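Local atomic coordinates of YUKD protein (Bacillus subtilis, PDB entry 2BPS), a protein that is a ubiquitin-like protein required for YukE secretion, probably as a component or regulator of the ESX (ESAT-6-like) secretion system. Residues S17-R22 / Q38-S43. Residues are numbered along the deposited sequence; the frame is centred on the assembly and turned at random.
Sequences SVFDLR and QAQSVS
Gln40 reaches across to Ser17 and Phe19, and it supplies the largest share of the surface buried here. Its chain is bent at chi2 (73°), which turns the amide from the end of the helix toward strand 18-24. The methylenes run alongside Ser17, with CG 4.0 Å from Ser17 CB, while the amide carbon CD comes to 4.0 Å from Phe19 CD1. The two side chains slide past each other in opposite directions, with ring and amide planes 69° apart, so this is not a parallel stack. A long, flexible glutamine suits such a place, a contact at the protein surface, because its aliphatic part can pack on neighbouring side chains.

Phe19 holds CG between its backbone N and carbonyl carbon (chi1 65°), which directs the ring to the helix side of the strand. There it also touches Ala36 of helix 31-39 and Ile9 of strand 4-10, a setting that rewards a broad apolar group. This is the ubiquitin-like beta-grasp fold, in which a helix packs across a mixed sheet, and strand 18-24 is one of the two edge strands, antiparallel to strand 4-10.

Ser17 meets the methylene side of Gln40. Its OG lies 4.2 Å from Gln40 CB but has its hydrogen bond with Asn15 OD1, a use for a short hydroxyl close to a turn. Asn15 ND2 in turn makes a weak hydrogen bond to Ser41 O; Ser41 is the centre of an inverse gamma turn just beyond the helix.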
# COMPACT_ATOMS: atom_id res chain seq x y z
N SER A 17 0.99 12.02 -5.00
CA SER A 17 -0.19 12.23 -4.16
C SER A 17 -0.21 11.33 -2.92
O SER A 17 0.64 10.46 -2.74
CB SER A 17 -1.47 12.06 -4.99
OG SER A 17 -1.42 10.90 -5.79
N VAL A 18 -1.19 11.56 -2.05
CA VAL A 18 -1.31 10.78 -0.83
C VAL A 18 -2.77 10.64 -0.42
O VAL A 18 -3.44 11.65 -0.22
CB VAL A 18 -0.59 11.48 0.32
CG1 VAL A 18 -0.86 10.76 1.62
CG2 VAL A 18 0.88 11.54 0.03
N PHE A 19 -3.25 9.41 -0.29
CA PHE A 19 -4.64 9.23 0.11
C PHE A 19 -4.76 8.20 1.22
O PHE A 19 -3.85 7.43 1.45
CB PHE A 19 -5.49 8.82 -1.08
CG PHE A 19 -5.13 7.49 -1.64
CD1 PHE A 19 -3.98 7.33 -2.40
CD2 PHE A 19 -5.94 6.38 -1.42
CE1 PHE A 19 -3.64 6.09 -2.94
CE2 PHE A 19 -5.61 5.14 -1.95
CZ PHE A 19 -4.46 4.99 -2.71
N ASP A 20 -5.90 8.21 1.91
CA ASP A 20 -6.14 7.25 2.98
C ASP A 20 -7.03 6.12 2.46
O ASP A 20 -7.88 6.33 1.59
CB ASP A 20 -6.79 7.93 4.19
CG ASP A 20 -5.80 8.80 4.95
OD1 ASP A 20 -4.58 8.63 4.74
OD2 ASP A 20 -6.23 9.65 5.77
N LEU A 21 -6.82 4.92 2.99
CA LEU A 21 -7.57 3.75 2.54
C LEU A 21 -7.96 2.82 3.68
O LEU A 21 -7.19 2.64 4.62
CB LEU A 21 -6.70 2.99 1.52
CG LEU A 21 -7.13 1.84 0.62
CD1 LEU A 21 -6.34 0.58 0.98
CD2 LEU A 21 -8.62 1.63 0.71
N ARG A 22 -9.16 2.26 3.61
CA ARG A 22 -9.62 1.30 4.60
C ARG A 22 -9.98 0.01 3.87
O ARG A 22 -10.88 -0.01 3.02
CB ARG A 22 -10.86 1.78 5.35
CG ARG A 22 -11.49 0.65 6.18
CD ARG A 22 -12.71 1.10 6.95
NE ARG A 22 -12.37 2.07 7.98
CZ ARG A 22 -13.26 2.67 8.75
NH1 ARG A 22 -12.86 3.54 9.67
NH2 ARG A 22 -14.55 2.42 8.61
N GLN A 38 -6.45 2.93 -9.59
CA GLN A 38 -7.85 3.18 -9.93
C GLN A 38 -8.22 4.57 -9.40
O GLN A 38 -8.67 5.43 -10.13
CB GLN A 38 -8.78 2.13 -9.28
CG GLN A 38 -8.70 0.69 -9.87
CD GLN A 38 -9.63 -0.35 -9.17
OE1 GLN A 38 -10.82 -0.09 -8.95
NE2 GLN A 38 -9.08 -1.52 -8.85
N ALA A 39 -8.00 4.79 -8.11
CA ALA A 39 -8.33 6.05 -7.45
C ALA A 39 -7.61 7.32 -7.91
O ALA A 39 -8.24 8.37 -8.04
CB ALA A 39 -8.15 5.89 -5.94
N GLN A 40 -6.30 7.25 -8.15
CA GLN A 40 -5.54 8.43 -8.55
C GLN A 40 -5.23 8.55 -10.03
O GLN A 40 -5.38 7.59 -10.79
CB GLN A 40 -4.24 8.51 -7.74
CG GLN A 40 -4.17 9.71 -6.78
CD GLN A 40 -5.06 9.57 -5.55
OE1 GLN A 40 -6.27 9.32 -5.65
NE2 GLN A 40 -4.47 9.76 -4.37
N SER A 41 -4.79 9.75 -10.41
CA SER A 41 -4.46 10.05 -11.80
C SER A 41 -3.00 9.73 -12.06
O SER A 41 -2.20 10.60 -12.42
CB SER A 41 -4.69 11.54 -12.09
OG SER A 41 -6.00 11.92 -11.72
N VAL A 42 -2.65 8.47 -11.88
CA VAL A 42 -1.28 8.05 -12.04
C VAL A 42 -0.92 7.61 -13.46
O VAL A 42 -1.03 6.44 -13.83
CB VAL A 42 -0.97 6.95 -11.03
CG1 VAL A 42 -2.02 5.88 -11.13
CG2 VAL A 42 0.40 6.40 -11.25
N SER A 43 -0.48 8.59 -14.25
CA SER A 43 -0.08 8.34 -15.62
C SER A 43 1.35 7.83 -15.53
O SER A 43 2.29 8.58 -15.82
CB SER A 43 -0.11 9.67 -16.40
OG SER A 43 0.29 9.51 -17.76